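PDB 2RIJ: 2,3,4,5-tetrahydropyridine-2,6-dicarboxylate N-succinyltransferase, which probably catalyses transfer of the succinyl group from succinyl-CoA to tetrahydrodipicolinate in the succinylase route of lysine biosynthesis. Local coordinates for residues 23-28 against 128-133; 30-35 against 121-126; 42-47 against 168-173; 173-178 against 199-204. All coordinates share one frame; numbering follows the deposited sequence. Where two conformers were deposited one is given.

Contact 1. Residues 23-28 against 128-133; sequences KKPKAF and CLFEDK
The carbonyl oxygen of L129 is gripped by two consecutive backbone N-H groups. K26 N donates to L129 O at 2.8 Å, nearly along the carbonyl axis. A27 N reaches the same oxygen by a longer, weak bond. In return L129 N donates to A27 O at 2.8 Å, a fairly straight bond of 166°. One residue further on, F28 and C128 form a non-hydrogen-bonded pair, and their CB atoms meet at 3.6 Å. C128 SG sits between its own N and carbonyl carbon (chi1 82°), which turns the sulfur to the ring of P25. On the other face of the sheet A27 CB meets L129 CD1 at 4.1 Å. Beyond the strand ends the F130 ring lies against the backbone of 23-25, with K24 O at its edge. A water donates to both K24 O and F130 O, joining the two carbonyls. The aliphatic part of K26 runs past F130 O. In the conformer given, K23 NZ lies 3.6 Å from E131 OE1, a long and doubtful salt bridge. L129 packs on helix 138-149, and P25 on helix 57-69. K26 and A27 facing L129 form a classic beta bulge at the end of an antiparallel strand pair.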
loop_
_atom_site.group_PDB
_atom_site.type_symbol
_atom_site.label_atom_id
_atom_site.label_comp_id
_atom_site.label_asym_id
_atom_site.label_seq_id
_atom_site.Cartn_x
_atom_site.Cartn_y
_atom_site.Cartn_z
ATOM N N LYS A 23 66.753 -11.584 5.497
ATOM C CA LYS A 23 65.411 -11.654 6.066
ATOM C C LYS A 23 64.829 -13.047 5.825
ATOM O O LYS A 23 64.898 -13.544 4.711
ATOM C CB LYS A 23 64.474 -10.663 5.382
ATOM C CG LYS A 23 64.391 -9.301 5.999
ATOM C CD LYS A 23 63.504 -8.380 5.125
ATOM C CE LYS A 23 62.077 -8.198 5.651
ATOM N NZ LYS A 23 61.460 -6.923 5.087
ATOM N N LYS A 24 64.230 -13.645 6.852
ATOM C CA LYS A 24 63.503 -14.885 6.694
ATOM C C LYS A 24 62.261 -14.637 5.842
ATOM O O LYS A 24 61.512 -13.700 6.091
ATOM C CB LYS A 24 63.037 -15.421 8.031
ATOM C CG LYS A 24 64.122 -15.784 9.012
ATOM C CD LYS A 24 63.459 -16.372 10.292
ATOM C CE LYS A 24 64.498 -16.729 11.335
ATOM N NZ LYS A 24 63.897 -17.599 12.406
ATOM N N PRO A 25 62.049 -15.450 4.816
ATOM C CA PRO A 25 60.788 -15.314 4.079
ATOM C C PRO A 25 59.555 -15.617 4.922
ATOM O O PRO A 25 59.546 -16.531 5.773
ATOM C CB PRO A 25 60.891 -16.350 2.962
ATOM C CG PRO A 25 62.260 -16.809 2.923
ATOM C CD PRO A 25 62.927 -16.480 4.253
ATOM N N LYS A 26 58.499 -14.867 4.659
ATOM C CA LYS A 26 57.230 -15.131 5.303
ATOM C C LYS A 26 56.457 -16.237 4.579
ATOM O O LYS A 26 55.654 -16.922 5.198
ATOM C CB LYS A 26 56.414 -13.852 5.353
ATOM C CG LYS A 26 57.182 -12.734 6.052
ATOM C CD LYS A 26 56.311 -11.547 6.440
ATOM C CE LYS A 26 57.069 -10.587 7.415
ATOM N NZ LYS A 26 57.899 -11.302 8.463
ATOM N N ALA A 27 56.679 -16.372 3.272
ATOM C CA ALA A 27 56.080 -17.436 2.457
ATOM C C ALA A 27 57.064 -17.821 1.392
ATOM O O ALA A 27 57.787 -16.960 0.861
ATOM C CB ALA A 27 54.802 -16.971 1.792
ATOM N N PHE A 28 57.097 -19.098 1.068
ATOM C CA PHE A 28 57.917 -19.583 -0.029
ATOM C C PHE A 28 57.488 -20.941 -0.584
ATOM O O PHE A 28 56.850 -21.771 0.082
ATOM C CB PHE A 28 59.413 -19.616 0.362
ATOM C CG PHE A 28 59.783 -20.728 1.306
ATOM C CD1 PHE A 28 59.644 -20.572 2.682
ATOM C CD2 PHE A 28 60.297 -21.940 0.820
ATOM C CE1 PHE A 28 59.982 -21.607 3.553
ATOM C CE2 PHE A 28 60.620 -22.980 1.681
ATOM C CZ PHE A 28 60.494 -22.801 3.050
ATOM N N CYS A 128 59.549 -16.473 -3.234
ATOM C CA CYS A 128 59.336 -16.146 -1.840
ATOM C C CYS A 128 58.867 -14.717 -1.615
ATOM O O CYS A 128 59.158 -13.811 -2.405
ATOM C CB CYS A 128 60.555 -16.501 -0.983
ATOM S SG CYS A 128 61.875 -15.323 -0.961
ATOM N N LEU A 129 58.116 -14.547 -0.528
ATOM C CA LEU A 129 57.655 -13.256 -0.070
ATOM C C LEU A 129 58.406 -12.891 1.204
ATOM O O LEU A 129 58.429 -13.673 2.162
ATOM C CB LEU A 129 56.148 -13.262 0.201
ATOM C CG LEU A 129 55.233 -13.731 -0.915
ATOM C CD1 LEU A 129 53.752 -13.658 -0.460
ATOM C CD2 LEU A 129 55.471 -12.904 -2.144
ATOM N N PHE A 130 58.993 -11.695 1.212
ATOM C CA PHE A 130 59.597 -11.109 2.460
ATOM C C PHE A 130 58.637 -10.236 3.263
ATOM O O PHE A 130 58.795 -10.079 4.467
ATOM C CB PHE A 130 60.823 -10.289 2.123
ATOM C CG PHE A 130 61.944 -11.101 1.567
ATOM C CD1 PHE A 130 62.500 -12.120 2.308
ATOM C CD2 PHE A 130 62.451 -10.839 0.308
ATOM C CE1 PHE A 130 63.526 -12.897 1.785
ATOM C CE2 PHE A 130 63.483 -11.598 -0.212
ATOM C CZ PHE A 130 64.010 -12.634 0.517
ATOM N N GLU A 131 57.653 -9.668 2.579
ATOM C CA GLU A 131 56.587 -8.911 3.226
ATOM C C GLU A 131 55.331 -9.025 2.384
ATOM O O GLU A 131 55.360 -9.598 1.295
ATOM C CB GLU A 131 56.985 -7.441 3.434
ATOM C CG GLU A 131 57.517 -6.736 2.203
ATOM C CD GLU A 131 58.496 -5.599 2.515
ATOM O OE1 GLU A 131 58.635 -5.239 3.695
ATOM O OE2 GLU A 131 59.132 -5.069 1.576
ATOM N N ASP A 132 54.224 -8.508 2.907
ATOM C CA ASP A 132 52.918 -8.557 2.236
ATOM C C ASP A 132 52.633 -7.229 1.544
ATOM O O ASP A 132 52.094 -6.304 2.133
ATOM C CB ASP A 132 51.819 -8.921 3.243
ATOM C CG ASP A 132 50.413 -8.813 2.653
ATOM O OD1 ASP A 132 50.234 -9.083 1.438
ATOM O OD2 ASP A 132 49.481 -8.454 3.421
ATOM N N LYS A 133 53.059 -7.123 0.305
ATOM C CA LYS A 133 52.828 -5.932 -0.476
ATOM C C LYS A 133 52.277 -6.383 -1.805
ATOM O O LYS A 133 52.082 -7.568 -2.044
ATOM C CB LYS A 133 54.139 -5.159 -0.679
ATOM C CG LYS A 133 54.921 -4.828 0.598
ATOM C CD LYS A 133 54.356 -3.620 1.341
HETATM O O HOH W 1 60.725 -11.256 6.101
#

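Contact 2. Residues 30-35 against 121-126; sequences IARLDR and DDEFSF
Strands 30-35 and 124-126 run antiparallel with their axes 146° apart, A31 and S125 forming the hydrogen-bonded pair between the non-hydrogen-bonded pairs I30-F126 and R32-F124. L33 N extends the ladder to E123 O at 2.8 Å. I30, R32, F124 and F126 share one face of the sheet. There I30 CG1 comes to the edge of the F126 ring, and I30 CG2 packs on F124 CB at 4.2 Å. CB of R32 meets F124 CE1. The chain of E123 runs alongside that of R32, with E123 OE2 3.6 Å from R32 CD. Their charged ends do not touch: a water accepts from R32 NH1 and donates to E123 OE2 and L33 O. R32 NH1 also forms a salt bridge with D34 OD1 at 2.9 Å, from above the carboxylate plane, and R32 NE bonds K191 O of the second subunit. R35 stretches out straight as far as NE and lays its guanidinium edge on D122 O. R35 NE donates to D122 O at 2.7 Å in the carbonyl plane, and NH2 adds a weak bond. NH2 also reaches a water, and NH1 bonds K40 O. The D122 carboxylate lies near R35 without being bonded to it. D34 probably balances the charge of R32, whereas the N-H groups of R35 go to carbonyls and water. These bonds probably fix the rotation of both guanidinium groups.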
loop_
_atom_site.group_PDB
_atom_site.type_symbol
_atom_site.label_atom_id
_atom_site.label_comp_id
_atom_site.label_asym_id
_atom_site.label_seq_id
_atom_site.Cartn_x
_atom_site.Cartn_y
_atom_site.Cartn_z
ATOM N N ILE A 30 58.462 -23.633 -4.419
ATOM C CA ILE A 30 58.984 -23.839 -5.751
ATOM C C ILE A 30 57.829 -24.142 -6.720
ATOM O O ILE A 30 57.049 -25.089 -6.517
ATOM C CB ILE A 30 60.046 -24.983 -5.781
ATOM C CG1 ILE A 30 61.244 -24.647 -4.915
ATOM C CG2 ILE A 30 60.513 -25.282 -7.221
ATOM C CD1 ILE A 30 62.216 -25.877 -4.710
ATOM N N ALA A 31 57.762 -23.361 -7.780
ATOM C CA ALA A 31 56.764 -23.496 -8.810
ATOM C C ALA A 31 57.294 -24.110 -10.100
ATOM O O ALA A 31 58.402 -23.818 -10.515
ATOM C CB ALA A 31 56.182 -22.129 -9.128
ATOM N N ARG A 32 56.488 -24.957 -10.743
ATOM C CA ARG A 32 56.699 -25.332 -12.126
ATOM C C ARG A 32 55.962 -24.302 -12.951
ATOM O O ARG A 32 54.763 -24.034 -12.722
ATOM C CB ARG A 32 56.153 -26.732 -12.418
ATOM C CG ARG A 32 56.388 -27.190 -13.827
ATOM C CD ARG A 32 55.658 -28.522 -14.187
ATOM N NE ARG A 32 54.219 -28.430 -13.921
ATOM C CZ ARG A 32 53.351 -27.741 -14.660
ATOM N NH1 ARG A 32 53.721 -27.063 -15.720
ATOM N NH2 ARG A 32 52.071 -27.711 -14.299
ATOM N N LEU A 33 56.646 -23.703 -13.924
ATOM C CA LEU A 33 56.067 -22.638 -14.729
ATOM C C LEU A 33 55.608 -23.097 -16.117
ATOM O O LEU A 33 56.262 -23.921 -16.759
ATOM C CB LEU A 33 57.058 -21.497 -14.922
ATOM C CG LEU A 33 57.738 -20.907 -13.680
ATOM C CD1 LEU A 33 58.692 -19.772 -14.175
ATOM C CD2 LEU A 33 56.781 -20.450 -12.621
ATOM N N ASP A 34 54.493 -22.527 -16.575
ATOM C CA ASP A 34 54.047 -22.671 -17.941
ATOM C C ASP A 34 54.385 -21.363 -18.632
ATOM O O ASP A 34 53.979 -20.307 -18.168
ATOM C CB ASP A 34 52.544 -22.922 -18.008
ATOM C CG ASP A 34 52.141 -24.277 -17.416
ATOM O OD1 ASP A 34 52.701 -25.320 -17.851
ATOM O OD2 ASP A 34 51.261 -24.307 -16.521
ATOM N N ARG A 35 55.140 -21.432 -19.726
ATOM C CA ARG A 35 55.584 -20.245 -20.482
ATOM C C ARG A 35 54.834 -20.124 -21.805
ATOM O O ARG A 35 54.258 -21.088 -22.278
ATOM C CB ARG A 35 57.077 -20.347 -20.758
ATOM C CG ARG A 35 57.901 -20.347 -19.457
ATOM C CD ARG A 35 59.333 -20.797 -19.710
ATOM N NE ARG A 35 60.120 -20.677 -18.490
ATOM C CZ ARG A 35 60.617 -19.530 -18.050
ATOM N NH1 ARG A 35 60.391 -18.398 -18.722
ATOM N NH2 ARG A 35 61.304 -19.510 -16.918
ATOM N N ASP A 121 65.565 -27.205 -17.752
ATOM C CA ASP A 121 65.965 -25.811 -17.647
ATOM C C ASP A 121 64.771 -24.901 -17.773
ATOM O O ASP A 121 63.869 -25.185 -18.546
ATOM C CB ASP A 121 66.986 -25.448 -18.731
ATOM C CG ASP A 121 68.385 -26.039 -18.449
ATOM O OD1 ASP A 121 68.929 -25.850 -17.297
ATOM O OD2 ASP A 121 68.912 -26.657 -19.403
ATOM N N ASP A 122 64.794 -23.807 -17.009
ATOM C CA ASP A 122 63.763 -22.770 -16.990
ATOM C C ASP A 122 62.336 -23.234 -16.643
ATOM O O ASP A 122 61.375 -22.538 -16.923
ATOM C CB ASP A 122 63.754 -22.026 -18.327
ATOM C CG ASP A 122 65.085 -21.389 -18.633
ATOM O OD1 ASP A 122 65.563 -20.575 -17.811
ATOM O OD2 ASP A 122 65.658 -21.735 -19.682
ATOM N N GLU A 123 62.219 -24.390 -16.037
ATOM C CA GLU A 123 60.932 -25.039 -15.764
ATOM C C GLU A 123 60.483 -24.725 -14.327
ATOM O O GLU A 123 59.289 -24.647 -14.037
ATOM C CB GLU A 123 61.158 -26.551 -15.925
ATOM C CG GLU A 123 59.973 -27.487 -15.654
ATOM C CD GLU A 123 59.076 -27.685 -16.856
ATOM O OE1 GLU A 123 59.326 -27.032 -17.883
ATOM O OE2 GLU A 123 58.139 -28.499 -16.768
ATOM N N PHE A 124 61.455 -24.599 -13.417
ATOM C CA PHE A 124 61.201 -24.446 -12.007
ATOM C C PHE A 124 61.803 -23.158 -11.469
ATOM O O PHE A 124 62.893 -22.724 -11.882
ATOM C CB PHE A 124 61.753 -25.641 -11.237
ATOM C CG PHE A 124 61.254 -26.959 -11.713
ATOM C CD1 PHE A 124 60.040 -27.444 -11.294
ATOM C CD2 PHE A 124 62.041 -27.758 -12.537
ATOM C CE1 PHE A 124 59.555 -28.698 -11.737
ATOM C CE2 PHE A 124 61.582 -29.009 -12.982
ATOM C CZ PHE A 124 60.352 -29.486 -12.575
ATOM N N SER A 125 61.075 -22.536 -10.551
ATOM C CA SER A 125 61.481 -21.251 -9.973
ATOM C C SER A 125 61.175 -21.215 -8.485
ATOM O O SER A 125 60.098 -21.626 -8.038
ATOM C CB SER A 125 60.769 -20.072 -10.643
ATOM O OG SER A 125 61.251 -19.812 -11.952
ATOM N N PHE A 126 62.141 -20.728 -7.722
ATOM C CA PHE A 126 61.936 -20.423 -6.323
ATOM C C PHE A 126 61.224 -19.083 -6.198
ATOM O O PHE A 126 61.544 -18.102 -6.890
ATOM C CB PHE A 126 63.263 -20.357 -5.614
ATOM C CG PHE A 126 63.157 -20.097 -4.150
ATOM C CD1 PHE A 126 62.763 -21.100 -3.282
ATOM C CD2 PHE A 126 63.453 -18.840 -3.637
ATOM C CE1 PHE A 126 62.704 -20.856 -1.924
ATOM C CE2 PHE A 126 63.373 -18.588 -2.287
ATOM C CZ PHE A 126 63.029 -19.594 -1.426
HETATM O O HOH W 2 56.046 -26.707 -17.309
HETATM O O HOH W 3 58.632 -23.671 -18.199
HETATM O O HOH W 4 61.859 -20.998 -14.395
#

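Contact 3. Residues 42-47 against 168-173; sequences KILQAS and SNVAWS
Q45 has CG anti to its backbone N (chi1 -172°) and an extended chain, while W172 has CG anti to its carbonyl carbon (chi1 -60°); these torsions bring the amide to the six-membered end of the indole. Q45 OE1 stands 3.5 Å from W172 CZ3, and Q45 CD lies at the ring edge, in its plane. The amide and ring planes are 64° apart. The amide is held elsewhere: Q45 OE1 accepts from H211 and NE2 donates to D34. The far side of the indole is tied by W172 NE1 to D203 O. Beside this pair L44 CD2 packs on V170 CG1 at 3.9 Å, the two side chains crossing obliquely. V170 CG2 lies over one face of the W172 ring, toward its rim, so valine packs on both L44 and the indole. P177 touches all three of L44, V170 and W172. At the outer end K42 CD passes S168 OG at 3.6 Å. No direct hydrogen bond joins the segments. Instead one water donates to I43 O at 2.9 Å and accepts from S168 N. A second water lies 2.6 Å from S168 OG and bonds I43 O weakly. In strand 43-48 a classic beta bulge puts L44 and Q45 opposite D34. The contact is side-chain packing with water-bridged hydrogen bonds between two separate antiparallel sheets, joining the N-terminal and middle family regions.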
loop_
_atom_site.group_PDB
_atom_site.type_symbol
_atom_site.label_atom_id
_atom_site.label_comp_id
_atom_site.label_asym_id
_atom_site.label_seq_id
_atom_site.Cartn_x
_atom_site.Cartn_y
_atom_site.Cartn_z
ATOM N N LYS A 42 57.140 -15.071 -21.148
ATOM C CA LYS A 42 55.848 -14.771 -20.541
ATOM C C LYS A 42 55.481 -15.958 -19.676
ATOM O O LYS A 42 55.442 -17.070 -20.169
ATOM C CB LYS A 42 54.826 -14.556 -21.651
ATOM C CG LYS A 42 53.644 -13.722 -21.280
ATOM C CD LYS A 42 52.749 -13.501 -22.507
ATOM C CE LYS A 42 53.284 -12.377 -23.402
ATOM N NZ LYS A 42 53.103 -11.018 -22.777
ATOM N N ILE A 43 55.292 -15.734 -18.378
ATOM C CA ILE A 43 54.843 -16.785 -17.460
ATOM C C ILE A 43 53.303 -16.737 -17.464
ATOM O O ILE A 43 52.692 -15.738 -17.051
ATOM C CB ILE A 43 55.388 -16.590 -16.023
ATOM C CG1 ILE A 43 56.933 -16.425 -16.019
ATOM C CG2 ILE A 43 54.909 -17.712 -15.105
ATOM C CD1 ILE A 43 57.691 -17.410 -16.842
ATOM N N LEU A 44 52.700 -17.801 -17.992
ATOM C CA LEU A 44 51.270 -17.955 -18.071
ATOM C C LEU A 44 50.605 -18.607 -16.864
ATOM O O LEU A 44 49.402 -18.419 -16.683
ATOM C CB LEU A 44 50.884 -18.746 -19.314
ATOM C CG LEU A 44 51.558 -18.309 -20.612
ATOM C CD1 LEU A 44 50.956 -19.150 -21.699
ATOM C CD2 LEU A 44 51.334 -16.837 -20.852
ATOM N N GLN A 45 51.365 -19.363 -16.075
ATOM C CA GLN A 45 50.865 -20.034 -14.893
ATOM C C GLN A 45 52.039 -20.555 -14.068
ATOM O O GLN A 45 53.102 -20.891 -14.610
ATOM C CB GLN A 45 49.963 -21.227 -15.271
ATOM C CG GLN A 45 49.259 -21.837 -14.081
ATOM C CD GLN A 45 48.241 -22.901 -14.435
ATOM O OE1 GLN A 45 47.107 -22.893 -13.910
ATOM N NE2 GLN A 45 48.631 -23.839 -15.306
ATOM N N ALA A 46 51.815 -20.681 -12.770
ATOM C CA ALA A 46 52.749 -21.282 -11.845
ATOM C C ALA A 46 52.002 -22.309 -10.988
ATOM O O ALA A 46 50.850 -22.064 -10.571
ATOM C CB ALA A 46 53.361 -20.197 -10.979
ATOM N N SER A 47 52.593 -23.483 -10.794
ATOM C CA SER A 47 51.988 -24.543 -9.989
ATOM C C SER A 47 52.952 -24.942 -8.859
ATOM O O SER A 47 54.145 -25.159 -9.102
ATOM C CB SER A 47 51.625 -25.752 -10.863
ATOM O OG SER A 47 50.781 -25.371 -11.960
ATOM N N SER A 168 48.445 -12.443 -17.875
ATOM C CA SER A 168 48.055 -12.463 -19.277
ATOM C C SER A 168 46.724 -13.177 -19.461
ATOM O O SER A 168 46.488 -14.232 -18.868
ATOM C CB SER A 168 49.106 -13.198 -20.112
ATOM O OG SER A 168 50.344 -12.567 -20.009
ATOM N N ASN A 169 45.849 -12.572 -20.256
ATOM C CA ASN A 169 44.622 -13.220 -20.719
ATOM C C ASN A 169 45.018 -14.280 -21.735
ATOM O O ASN A 169 45.614 -13.979 -22.767
ATOM C CB ASN A 169 43.654 -12.199 -21.345
ATOM C CG ASN A 169 42.306 -12.793 -21.682
ATOM O OD1 ASN A 169 41.810 -13.679 -20.967
ATOM N ND2 ASN A 169 41.703 -12.339 -22.791
ATOM N N VAL A 170 44.677 -15.522 -21.431
ATOM C CA VAL A 170 45.081 -16.668 -22.261
ATOM C C VAL A 170 43.888 -17.597 -22.432
ATOM O O VAL A 170 42.916 -17.528 -21.673
ATOM C CB VAL A 170 46.301 -17.432 -21.671
ATOM C CG1 VAL A 170 47.562 -16.501 -21.586
ATOM C CG2 VAL A 170 45.978 -18.031 -20.290
ATOM N N ALA A 171 44.000 -18.452 -23.430
ATOM C CA ALA A 171 43.102 -19.600 -23.624
ATOM C C ALA A 171 43.575 -20.723 -22.724
ATOM O O ALA A 171 44.769 -20.817 -22.422
ATOM C CB ALA A 171 43.109 -20.035 -25.080
ATOM N N TRP A 172 42.633 -21.570 -22.302
ATOM C CA TRP A 172 42.912 -22.660 -21.386
ATOM C C TRP A 172 42.283 -23.891 -21.970
ATOM O O TRP A 172 41.104 -23.885 -22.366
ATOM C CB TRP A 172 42.365 -22.393 -19.994
ATOM C CG TRP A 172 42.896 -21.197 -19.339
ATOM C CD1 TRP A 172 42.422 -19.932 -19.464
ATOM C CD2 TRP A 172 43.974 -21.135 -18.399
ATOM N NE1 TRP A 172 43.142 -19.080 -18.681
ATOM C CE2 TRP A 172 44.105 -19.780 -18.009
ATOM C CE3 TRP A 172 44.862 -22.075 -17.875
ATOM C CZ2 TRP A 172 45.078 -19.346 -17.108
ATOM C CZ3 TRP A 172 45.821 -21.646 -16.942
ATOM C CH2 TRP A 172 45.931 -20.288 -16.589
ATOM N N SER A 173 43.126 -24.900 -22.171
ATOM C CA SER A 173 42.721 -26.169 -22.796
ATOM C C SER A 173 43.141 -27.286 -21.865
ATOM O O SER A 173 44.343 -27.506 -21.625
ATOM C CB SER A 173 43.439 -26.309 -24.146
ATOM O OG SER A 173 43.036 -27.496 -24.819
HETATM O O HOH W 5 50.033 -14.646 -16.630
HETATM O O HOH W 6 51.804 -12.464 -17.844
HETATM O O HOH W 7 48.155 -16.015 -17.511
#

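Contact 4. Residues 173-178 against 199-204; sequences SDDKPI and IDFVDK
D200 crosses from 199-204 to the turn at 173-176. Its CB points toward that turn, and CG, anti to the carbonyl carbon (chi1 -63°), carries the carboxylate to it. OD2 accepts from D174 N at 3.0 Å, nearly along the C-O axis. The same oxygen receives a water at 2.7 Å, and this water also accepts from D175 N and donates to D175 OD1. D200 OD1 forms a salt bridge with K198 of the same chain. The turn is a type I' beta turn closing the hairpin of strands 170-173 and 176-178. S173 N and K176 N each bond across it, to K176 O and S173 O. D174 OD1 lies 3.7 Å from D200 OD2, a pair of like charges that the same K198 bridges by binding both carboxylates. D175 OD1 stands at the edge of the F201 ring, 4.1 Å from CE1. F201 also stacks on W172. On the apolar side I199 CD1 meets S173 CB at 4.0 Å and I178 CD1 at 4.2 Å, with L183 of helix 180-192 against both isoleucines.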
loop_
_atom_site.group_PDB
_atom_site.type_symbol
_atom_site.label_atom_id
_atom_site.label_comp_id
_atom_site.label_asym_id
_atom_site.label_seq_id
_atom_site.Cartn_x
_atom_site.Cartn_y
_atom_site.Cartn_z
ATOM N N SER A 173 43.126 -24.900 -22.171
ATOM C CA SER A 173 42.721 -26.169 -22.796
ATOM C C SER A 173 43.141 -27.286 -21.865
ATOM O O SER A 173 44.343 -27.506 -21.625
ATOM C CB SER A 173 43.439 -26.309 -24.146
ATOM O OG SER A 173 43.036 -27.496 -24.819
ATOM N N ASP A 174 42.169 -27.969 -21.288
ATOM C CA ASP A 174 42.437 -28.980 -20.262
ATOM C C ASP A 174 43.414 -28.477 -19.188
ATOM O O ASP A 174 44.372 -29.149 -18.770
ATOM C CB ASP A 174 42.883 -30.287 -20.900
ATOM C CG ASP A 174 41.768 -30.918 -21.765
ATOM O OD1 ASP A 174 40.549 -30.745 -21.476
ATOM O OD2 ASP A 174 42.126 -31.545 -22.763
ATOM N N ASP A 175 43.076 -27.278 -18.744
ATOM C CA ASP A 175 43.758 -26.516 -17.728
ATOM C C ASP A 175 45.174 -26.088 -18.098
ATOM O O ASP A 175 45.886 -25.651 -17.232
ATOM C CB ASP A 175 43.662 -27.227 -16.331
ATOM C CG ASP A 175 42.222 -27.101 -15.669
ATOM O OD1 ASP A 175 41.398 -26.184 -16.049
ATOM O OD2 ASP A 175 41.929 -27.892 -14.731
ATOM N N LYS A 176 45.550 -26.166 -19.373
ATOM C CA LYS A 176 46.845 -25.689 -19.863
ATOM C C LYS A 176 46.671 -24.359 -20.606
ATOM O O LYS A 176 45.832 -24.283 -21.508
ATOM C CB LYS A 176 47.448 -26.700 -20.859
ATOM C CG LYS A 176 47.524 -28.128 -20.370
ATOM C CD LYS A 176 48.321 -28.188 -19.139
ATOM C CE LYS A 176 48.930 -29.567 -18.899
ATOM N NZ LYS A 176 49.748 -29.441 -17.645
ATOM N N PRO A 177 47.466 -23.329 -20.251
ATOM C CA PRO A 177 47.352 -22.040 -20.901
ATOM C C PRO A 177 48.001 -22.010 -22.297
ATOM O O PRO A 177 49.081 -22.585 -22.525
ATOM C CB PRO A 177 48.032 -21.078 -19.910
ATOM C CG PRO A 177 49.094 -21.953 -19.219
ATOM C CD PRO A 177 48.476 -23.333 -19.178
ATOM N N ILE A 178 47.334 -21.334 -23.221
ATOM C CA ILE A 178 47.816 -21.122 -24.578
ATOM C C ILE A 178 47.629 -19.653 -24.923
ATOM O O ILE A 178 46.540 -19.112 -24.779
ATOM C CB ILE A 178 47.017 -21.966 -25.583
ATOM C CG1 ILE A 178 47.004 -23.434 -25.142
ATOM C CG2 ILE A 178 47.550 -21.738 -27.053
ATOM C CD1 ILE A 178 46.130 -24.337 -25.997
ATOM N N ILE A 199 39.227 -25.464 -26.263
ATOM C CA ILE A 199 39.390 -24.307 -25.382
ATOM C C ILE A 199 38.225 -24.269 -24.398
ATOM O O ILE A 199 37.074 -24.060 -24.765
ATOM C CB ILE A 199 39.540 -22.993 -26.197
ATOM C CG1 ILE A 199 40.718 -23.107 -27.199
ATOM C CG2 ILE A 199 39.635 -21.765 -25.263
ATOM C CD1 ILE A 199 42.073 -23.490 -26.583
ATOM N N ASP A 200 38.538 -24.480 -23.129
ATOM C CA ASP A 200 37.512 -24.476 -22.101
ATOM C C ASP A 200 37.097 -23.078 -21.634
ATOM O O ASP A 200 35.947 -22.876 -21.223
ATOM C CB ASP A 200 37.973 -25.316 -20.928
ATOM C CG ASP A 200 38.170 -26.761 -21.327
ATOM O OD1 ASP A 200 37.314 -27.318 -22.066
ATOM O OD2 ASP A 200 39.215 -27.296 -20.950
ATOM N N PHE A 201 38.045 -22.139 -21.623
ATOM C CA PHE A 201 37.814 -20.770 -21.192
ATOM C C PHE A 201 38.976 -19.857 -21.603
ATOM O O PHE A 201 40.053 -20.320 -21.982
ATOM C CB PHE A 201 37.472 -20.655 -19.694
ATOM C CG PHE A 201 38.592 -21.017 -18.712
ATOM C CD1 PHE A 201 38.904 -22.328 -18.443
ATOM C CD2 PHE A 201 39.276 -20.042 -18.042
ATOM C CE1 PHE A 201 39.907 -22.668 -17.548
ATOM C CE2 PHE A 201 40.243 -20.366 -17.121
ATOM C CZ PHE A 201 40.573 -21.684 -16.875
ATOM N N VAL A 202 38.709 -18.573 -21.585
ATOM C CA VAL A 202 39.708 -17.510 -21.889
ATOM C C VAL A 202 39.643 -16.507 -20.742
ATOM O O VAL A 202 38.586 -15.885 -20.492
ATOM C CB VAL A 202 39.481 -16.833 -23.264
ATOM C CG1 VAL A 202 40.504 -15.590 -23.490
ATOM C CG2 VAL A 202 39.479 -17.878 -24.403
ATOM N N ASP A 203 40.749 -16.404 -19.996
ATOM C CA ASP A 203 40.798 -15.553 -18.831
ATOM C C ASP A 203 42.232 -15.434 -18.335
ATOM O O ASP A 203 43.175 -16.133 -18.791
ATOM C CB ASP A 203 39.926 -16.130 -17.693
ATOM C CG ASP A 203 39.706 -15.146 -16.526
ATOM O OD1 ASP A 203 39.847 -13.919 -16.706
ATOM O OD2 ASP A 203 39.429 -15.624 -15.396
ATOM N N LYS A 204 42.391 -14.545 -17.388
ATOM C CA LYS A 204 43.665 -14.310 -16.698
ATOM C C LYS A 204 43.925 -15.225 -15.494
ATOM O O LYS A 204 45.067 -15.326 -15.050
ATOM C CB LYS A 204 43.750 -12.831 -16.230
ATOM C CG LYS A 204 43.933 -11.832 -17.376
ATOM C CD LYS A 204 43.859 -10.405 -16.899
ATOM C CE LYS A 204 44.372 -9.427 -17.977
ATOM N NZ LYS A 204 44.525 -8.066 -17.486
HETATM O O HOH W 8 40.574 -26.023 -19.060
#

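How the contacts relate
Contacts 1 and 2 are two ends of one strand pair, 27-35 with 124-129. Their centres are 19 Å apart, and F28 CD2 packs on F126 CE1 at 3.8 Å. Strand 43-48 lies on the other side of 27-35 and brings in contact 3, 13 Å from contact 2 between centres. D34 O and L44 N are 2.8 Å apart. Contacts 3 and 4 share S173, and their centres are about 7 Å apart. P177 of contact 4 touches D34 of contact 2, so the two sheets meet there. All four lie away from the predicted succinyl-CoA site. A glycerol, probably from the crystallisation liquor, lies about 4 Å from the S168 side chain of contact 3.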